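Local coordinates for N-acetyltransferase family protein (Bacillus anthracis, PDB 3LNB) that transfers acetyl groups from acetyl-coenzyme A to arylamines and inactivates the antibiotic sulfamethoxazole, at residues K37-R42 against L60-I65; G96-E101 against K236-H241. The protein carries 1 engineered substitution. All coordinates share one frame; numbering follows the deposited sequence.

From the N terminus the chain runs through helix 34-42, turns back over 12 residues and enters helix 55-65; interaction 1 closes this short loop by joining the ends of the two helices. Helix 83-92 follows before interaction 2 opens at 96-101, where helix 99-112 begins. That second contact closes only after 134 further residues, including the strands of the eight-stranded antiparallel sheet, when helix 228-240 ends. The two loops are in series, neither nested nor crossed, with centres about 21 Å apart. Interaction 1 thus holds together helices of the N-terminal bundle, whereas interaction 2 fastens the coenzyme-contacting end of helix 99-112 to a helix from much later in the chain.

Interaction 1: K37-R42 against L60-I65; sequences KEFFKR and LNMGMI
Ile65 and Arg42, at the C-terminal ends of their helices, bury the most surface here, and their side chains run past each other in opposite directions. The methyl CG2 of Ile65 makes the nearest approach, 3.3 Å from Arg42 NH2, arriving obliquely to the guanidinium. The same methyl lies 3.7 Å from the carbonyl oxygen Arg42 O, and the other branch ends with CD1 3.8 Å from that oxygen, so the isoleucine spans the backbone and the tip of the arginine. The arginine chain, bent at chi2 (77°), carries NH2 to the CG2 methyl. The guanidinium is gripped from outside the pair: NE donates to Leu90 O and NH1 to Arg95 O, which restricts its rotation and ties helix 34-42 to the region around the end of helix 83-92. This is the N-terminal helical bundle of the arylamine N-acetyltransferase fold. One turn earlier the contact is apolar. With CG anti to the backbone N (chi1 -163°), the Phe39 ring extends to Met62, and CZ comes within 4.1 Å of Met62 SD. The sulfur sits at the ring edge, 81° off the normal and 5.5 Å from the centroid, a Met-aromatic contact in which the two side chains cross at about a right angle. Helix 99-112 packs against both residues: Phe109 stacks on Phe39, and Leu106 touches Met62.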
loop_
_atom_site.group_PDB
_atom_site.type_symbol
_atom_site.label_atom_id
_atom_site.label_comp_id
_atom_site.label_asym_id
_atom_site.label_seq_id
_atom_site.Cartn_x
_atom_site.Cartn_y
_atom_site.Cartn_z
ATOM N N LYS A 37 -8.157 -17.274 -6.819
ATOM C CA LYS A 37 -7.867 -17.567 -8.214
ATOM C C LYS A 37 -7.506 -16.293 -8.965
ATOM O O LYS A 37 -6.512 -16.258 -9.680
ATOM C CB LYS A 37 -9.075 -18.231 -8.879
ATOM C CG LYS A 37 -9.482 -19.560 -8.251
ATOM C CD LYS A 37 -10.702 -20.135 -8.966
ATOM C CE LYS A 37 -11.236 -21.371 -8.263
ATOM N NZ LYS A 37 -12.480 -21.855 -8.930
ATOM N N GLU A 38 -8.315 -15.247 -8.798
ATOM C CA GLU A 38 -8.055 -13.981 -9.478
ATOM C C GLU A 38 -6.792 -13.325 -8.946
ATOM O O GLU A 38 -6.043 -12.689 -9.694
ATOM C CB GLU A 38 -9.225 -13.011 -9.296
ATOM C CG GLU A 38 -10.526 -13.415 -9.981
ATOM C CD GLU A 38 -10.392 -13.532 -11.494
ATOM O OE1 GLU A 38 -9.732 -12.673 -12.115
ATOM O OE2 GLU A 38 -10.963 -14.481 -12.065
ATOM N N PHE A 39 -6.564 -13.469 -7.647
ATOM C CA PHE A 39 -5.391 -12.874 -7.022
ATOM C C PHE A 39 -4.126 -13.450 -7.656
ATOM O O PHE A 39 -3.258 -12.705 -8.107
ATOM C CB PHE A 39 -5.395 -13.150 -5.514
ATOM C CG PHE A 39 -4.471 -12.263 -4.737
ATOM C CD1 PHE A 39 -4.858 -10.974 -4.386
ATOM C CD2 PHE A 39 -3.202 -12.703 -4.376
ATOM C CE1 PHE A 39 -3.996 -10.136 -3.688
ATOM C CE2 PHE A 39 -2.333 -11.875 -3.679
ATOM C CZ PHE A 39 -2.727 -10.589 -3.333
ATOM N N PHE A 40 -4.038 -14.782 -7.684
ATOM C CA PHE A 40 -2.892 -15.484 -8.263
ATOM C C PHE A 40 -2.633 -15.059 -9.708
ATOM O O PHE A 40 -1.490 -14.841 -10.106
ATOM C CB PHE A 40 -3.128 -16.999 -8.221
ATOM C CG PHE A 40 -2.987 -17.602 -6.852
ATOM C CD1 PHE A 40 -3.978 -18.434 -6.344
ATOM C CD2 PHE A 40 -1.856 -17.359 -6.080
ATOM C CE1 PHE A 40 -3.849 -19.016 -5.089
ATOM C CE2 PHE A 40 -1.716 -17.939 -4.821
ATOM C CZ PHE A 40 -2.717 -18.769 -4.326
ATOM N N LYS A 41 -3.706 -14.952 -10.487
ATOM C CA LYS A 41 -3.608 -14.556 -11.890
ATOM C C LYS A 41 -3.038 -13.145 -12.045
ATOM O O LYS A 41 -2.089 -12.926 -12.804
ATOM C CB LYS A 41 -4.991 -14.621 -12.545
ATOM C CG LYS A 41 -5.023 -14.146 -13.992
ATOM C CD LYS A 41 -6.444 -14.110 -14.543
ATOM C CE LYS A 41 -6.468 -13.631 -15.994
ATOM N NZ LYS A 41 -7.857 -13.582 -16.532
ATOM N N ARG A 42 -3.614 -12.192 -11.321
ATOM C CA ARG A 42 -3.164 -10.807 -11.396
ATOM C C ARG A 42 -1.699 -10.649 -11.009
ATOM O O ARG A 42 -0.944 -9.960 -11.692
ATOM C CB ARG A 42 -4.016 -9.924 -10.484
ATOM C CG ARG A 42 -3.624 -8.445 -10.454
ATOM C CD ARG A 42 -4.096 -7.686 -11.692
ATOM N NE ARG A 42 -4.083 -6.242 -11.461
ATOM C CZ ARG A 42 -3.234 -5.387 -12.032
ATOM N NH1 ARG A 42 -3.308 -4.092 -11.749
ATOM N NH2 ARG A 42 -2.322 -5.817 -12.893
ATOM N N LEU A 60 6.243 -8.714 -2.801
ATOM C CA LEU A 60 7.090 -8.288 -3.908
ATOM C C LEU A 60 6.289 -8.089 -5.195
ATOM O O LEU A 60 6.380 -7.043 -5.834
ATOM C CB LEU A 60 8.201 -9.315 -4.150
ATOM C CG LEU A 60 8.955 -9.203 -5.480
ATOM C CD1 LEU A 60 9.687 -7.866 -5.579
ATOM C CD2 LEU A 60 9.931 -10.361 -5.580
ATOM N N ASN A 61 5.508 -9.095 -5.572
ATOM C CA ASN A 61 4.718 -9.013 -6.793
ATOM C C ASN A 61 3.686 -7.896 -6.744
ATOM O O ASN A 61 3.452 -7.225 -7.749
ATOM C CB ASN A 61 4.055 -10.360 -7.085
ATOM C CG ASN A 61 5.052 -11.404 -7.577
ATOM O OD1 ASN A 61 6.179 -11.489 -7.084
ATOM N ND2 ASN A 61 4.634 -12.213 -8.545
ATOM N N MET A 62 3.074 -7.691 -5.577
ATOM C CA MET A 62 2.090 -6.629 -5.424
ATOM C C MET A 62 2.761 -5.293 -5.706
ATOM O O MET A 62 2.225 -4.466 -6.437
ATOM C CB MET A 62 1.504 -6.611 -4.003
ATOM C CG MET A 62 0.503 -7.727 -3.714
ATOM S SD MET A 62 -0.301 -7.534 -2.102
ATOM C CE MET A 62 -1.463 -6.218 -2.442
ATOM N N GLY A 63 3.939 -5.088 -5.127
ATOM C CA GLY A 63 4.649 -3.839 -5.340
ATOM C C GLY A 63 5.037 -3.603 -6.790
ATOM O O GLY A 63 5.038 -2.471 -7.268
ATOM N N MET A 64 5.355 -4.684 -7.493
ATOM C CA MET A 64 5.766 -4.617 -8.892
ATOM C C MET A 64 4.610 -4.550 -9.885
ATOM O O MET A 64 4.791 -4.117 -11.025
ATOM C CB MET A 64 6.618 -5.848 -9.237
ATOM C CG MET A 64 7.960 -5.910 -8.562
ATOM S SD MET A 64 9.010 -4.566 -9.104
ATOM C CE MET A 64 9.475 -5.124 -10.750
ATOM N N ILE A 65 3.425 -4.974 -9.459
ATOM C CA ILE A 65 2.270 -5.019 -10.355
ATOM C C ILE A 65 1.073 -4.128 -10.007
ATOM O O ILE A 65 0.520 -3.464 -10.881
ATOM C CB ILE A 65 1.788 -6.487 -10.493
ATOM C CG1 ILE A 65 2.901 -7.321 -11.134
ATOM C CG2 ILE A 65 0.501 -6.554 -11.308
ATOM C CD1 ILE A 65 2.677 -8.814 -11.084
#

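Interaction 2: G96-E101 against K236-H241. With COA (coenzyme A), chain B.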
loop_
_atom_site.group_PDB
_atom_site.type_symbol
_atom_site.label_atom_id
_atom_site.label_comp_id
_atom_site.label_asym_id
_atom_site.label_seq_id
_atom_site.Cartn_x
_atom_site.Cartn_y
_atom_site.Cartn_z
ATOM N N GLY A 96 -5.246 -0.152 -9.884
ATOM C CA GLY A 96 -4.455 -0.109 -8.667
ATOM C C GLY A 96 -5.302 0.513 -7.576
ATOM O O GLY A 96 -6.528 0.392 -7.601
ATOM N N GLY A 97 -4.666 1.182 -6.619
ATOM C CA GLY A 97 -5.425 1.815 -5.556
ATOM C C GLY A 97 -4.572 2.389 -4.442
ATOM O O GLY A 97 -3.341 2.359 -4.502
ATOM N N LEU A 98 -5.233 2.928 -3.423
ATOM C CA LEU A 98 -4.522 3.495 -2.289
ATOM C C LEU A 98 -4.359 2.428 -1.205
ATOM O O LEU A 98 -4.870 1.315 -1.325
ATOM C CB LEU A 98 -5.276 4.717 -1.749
ATOM C CG LEU A 98 -5.278 5.946 -2.675
ATOM C CD1 LEU A 98 -6.164 7.047 -2.095
ATOM C CD2 LEU A 98 -3.856 6.457 -2.850
ATOM N N CYS A 99 -3.656 2.783 -0.141
ATOM C CA CYS A 99 -3.394 1.862 0.957
ATOM C C CYS A 99 -4.599 1.081 1.486
ATOM O O CYS A 99 -4.531 -0.141 1.624
ATOM C CB CYS A 99 -2.737 2.620 2.107
ATOM S SG CYS A 99 -3.741 3.960 2.757
ATOM N N TYR A 100 -5.701 1.768 1.784
ATOM C CA TYR A 100 -6.870 1.076 2.317
ATOM C C TYR A 100 -7.506 0.073 1.351
ATOM O O TYR A 100 -8.285 -0.787 1.770
ATOM C CB TYR A 100 -7.926 2.076 2.802
ATOM C CG TYR A 100 -8.336 3.103 1.788
ATOM C CD1 TYR A 100 -7.680 4.330 1.702
ATOM C CD2 TYR A 100 -9.371 2.844 0.893
ATOM C CE1 TYR A 100 -8.047 5.275 0.750
ATOM C CE2 TYR A 100 -9.739 3.775 -0.062
ATOM C CZ TYR A 100 -9.074 4.988 -0.130
ATOM O OH TYR A 100 -9.436 5.901 -1.094
ATOM N N GLU A 101 -7.186 0.178 0.065
ATOM C CA GLU A 101 -7.724 -0.761 -0.917
ATOM C C GLU A 101 -6.741 -1.906 -1.085
ATOM O O GLU A 101 -7.118 -3.077 -1.040
ATOM C CB GLU A 101 -7.952 -0.072 -2.262
ATOM C CG GLU A 101 -8.968 1.057 -2.193
ATOM C CD GLU A 101 -9.061 1.831 -3.492
ATOM O OE1 GLU A 101 -9.821 1.409 -4.394
ATOM O OE2 GLU A 101 -8.362 2.856 -3.608
ATOM N N LYS A 236 -13.654 7.907 2.850
ATOM C CA LYS A 236 -14.354 9.177 2.740
ATOM C C LYS A 236 -13.516 10.355 3.237
ATOM O O LYS A 236 -13.538 11.429 2.633
ATOM C CB LYS A 236 -15.690 9.110 3.486
ATOM C CG LYS A 236 -16.482 10.416 3.463
ATOM C CD LYS A 236 -16.588 11.034 2.059
ATOM C CE LYS A 236 -17.489 10.242 1.129
ATOM N NZ LYS A 236 -17.746 11.009 -0.143
ATOM N N VAL A 237 -12.779 10.163 4.328
ATOM C CA VAL A 237 -11.934 11.225 4.872
ATOM C C VAL A 237 -10.806 11.585 3.902
ATOM O O VAL A 237 -10.389 12.736 3.815
ATOM C CB VAL A 237 -11.294 10.810 6.221
ATOM C CG1 VAL A 237 -10.356 11.908 6.714
ATOM C CG2 VAL A 237 -12.373 10.545 7.253
ATOM N N ILE A 238 -10.310 10.588 3.180
ATOM C CA ILE A 238 -9.242 10.803 2.219
ATOM C C ILE A 238 -9.795 11.495 0.970
ATOM O O ILE A 238 -9.090 12.242 0.281
ATOM C CB ILE A 238 -8.583 9.459 1.867
ATOM C CG1 ILE A 238 -7.719 9.006 3.052
ATOM C CG2 ILE A 238 -7.782 9.574 0.586
ATOM C CD1 ILE A 238 -7.020 7.682 2.836
ATOM N N VAL A 239 -11.069 11.246 0.698
ATOM C CA VAL A 239 -11.749 11.850 -0.434
ATOM C C VAL A 239 -12.149 13.301 -0.146
ATOM O O VAL A 239 -12.124 14.139 -1.046
ATOM C CB VAL A 239 -13.043 11.077 -0.796
ATOM C CG1 VAL A 239 -13.811 11.826 -1.886
ATOM C CG2 VAL A 239 -12.704 9.679 -1.263
ATOM N N GLU A 240 -12.488 13.611 1.106
ATOM C CA GLU A 240 -12.941 14.966 1.442
ATOM C C GLU A 240 -12.124 15.855 2.395
ATOM O O GLU A 240 -12.306 17.075 2.395
ATOM C CB GLU A 240 -14.374 14.887 1.973
ATOM C CG GLU A 240 -14.460 14.443 3.434
ATOM C CD GLU A 240 -15.891 14.248 3.894
ATOM O OE1 GLU A 240 -16.738 15.104 3.562
ATOM O OE2 GLU A 240 -16.170 13.246 4.592
ATOM N N HIS A 241 -11.232 15.290 3.203
ATOM C CA HIS A 241 -10.467 16.121 4.143
ATOM C C HIS A 241 -9.668 17.203 3.410
ATOM O O HIS A 241 -9.012 16.929 2.406
ATOM C CB HIS A 241 -9.521 15.253 4.981
ATOM C CG HIS A 241 -8.988 15.933 6.210
ATOM N ND1 HIS A 241 -8.140 17.020 6.156
ATOM C CD2 HIS A 241 -9.168 15.661 7.526
ATOM C CE1 HIS A 241 -7.815 17.384 7.387
ATOM N NE2 HIS A 241 -8.426 16.575 8.236
HETATM N N1A COA B . -0.765 12.378 -2.959
HETATM C C2A COA B . -0.693 12.917 -4.163
HETATM N N3A COA B . 0.464 13.255 -4.705
HETATM C C4A COA B . 1.609 13.056 -4.039
HETATM C C5A COA B . 1.574 12.497 -2.770
HETATM C C6A COA B . 0.339 12.152 -2.233
HETATM N N6A COA B . 0.257 11.595 -1.027
HETATM N N7A COA B . 2.828 12.396 -2.342
HETATM C C8A COA B . 3.622 12.868 -3.300
HETATM N N9A COA B . 2.887 13.267 -4.337
HETATM C C1B COA B . 3.416 13.748 -5.635
HETATM C C2B COA B . 4.311 14.980 -5.509
HETATM O O2B COA B . 3.508 16.159 -5.403
HETATM C C3B COA B . 5.029 14.939 -6.858
HETATM O O3B COA B . 4.295 15.669 -7.845
HETATM P P3B COA B . 5.103 16.435 -9.007
HETATM O O7A COA B . 6.173 15.597 -9.594
HETATM O O8A COA B . 4.011 16.895 -10.095
HETATM O O9A COA B . 5.676 17.771 -8.317
HETATM C C4B COA B . 5.052 13.448 -7.205
HETATM O O4B COA B . 4.332 12.775 -6.158
HETATM C C5B COA B . 6.480 12.906 -7.237
HETATM O O5B COA B . 7.082 13.044 -5.948
HETATM P P1A COA B . 8.652 12.750 -5.771
HETATM O O1A COA B . 8.934 12.779 -4.187
HETATM O O2A COA B . 9.478 13.731 -6.508
HETATM O O3A COA B . 8.886 11.249 -6.304
HETATM P P2A COA B . 8.562 9.923 -5.451
HETATM O O4A COA B . 9.925 9.564 -4.675
HETATM O O5A COA B . 8.131 8.825 -6.347
HETATM O O6A COA B . 7.478 10.294 -4.320
HETATM C CBP COA B . 5.534 8.925 -3.689
HETATM C CCP COA B . 6.077 10.088 -4.527
HETATM C CDP COA B . 6.104 7.606 -4.212
HETATM C CEP COA B . 4.008 8.901 -3.801
HETATM C CAP COA B . 5.924 9.122 -2.222
HETATM O OAP COA B . 5.432 10.384 -1.765
HETATM C C9P COA B . 5.339 8.021 -1.335
HETATM O O9P COA B . 5.786 6.875 -1.365
HETATM N N8P COA B . 4.342 8.419 -0.548
HETATM C C7P COA B . 3.655 7.525 0.397
HETATM C C6P COA B . 2.145 7.775 0.363
HETATM C C5P COA B . 1.459 7.175 1.593
HETATM O O5P COA B . 1.577 7.707 2.695
HETATM N N4P COA B . 0.731 6.082 1.379
HETATM C C3P COA B . 0.024 5.401 2.473
HETATM C C2P COA B . -1.280 6.122 2.819
HETATM S S1P COA B . -2.574 5.985 1.531
#
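Ile238 reaches from the last turns of helix 228-240 to Leu98 and Tyr100, which flank Cys99 where helix 99-112 begins. The Gly96-Gly97-Leu98-Cys99 sequence matches the active-site motif of arylamine N-acetyltransferases, and Cys99 with His138 and Asp153 has the arrangement of the Cys-His-Asp triad that the family uses, so Cys99 is probably the acetyl-accepting nucleophile. CB of Ile238 points toward this helix start and lies 4.4 Å from Tyr100 CE1. There the side chain forks. The CG2 methyl meets Leu98 CD1 at 4.0 Å, the leucine and isoleucine lying alongside and pointing opposite ways. The other branch, CG1, is anti to the carbonyl carbon (chi1 -74°) and continues fully extended to CD1. This terminal methyl makes the closest contact, 3.3 Å from Tyr100 CE1 and 3.6 Å from Tyr100 CD1, approaching one side of the ring obliquely. With CG between the backbone N and the carbonyl carbon (chi1 54°), the tyrosine ring is carried to Ile238. Ile73 of helix 71-75 touches all three residues, Phe246 covers Leu98 and Ile238, and Val139 packs on Tyr100, giving a buried apolar layer beside the cysteine. The thiol end of coenzyme A reaches Cys99, although the modelled sulfur-sulfur separation is too short to be trusted. Leu98 occupies the N-cap of helix 99-112, and the carboxylate of Glu101, three residues on, turns back to its backbone N. Glu101 OE1 forms a salt bridge with Lys89, while OE2 accepts a nearly straight 3.1 Å hydrogen bond from Leu98 N, which meets it 45° out of the carboxylate plane.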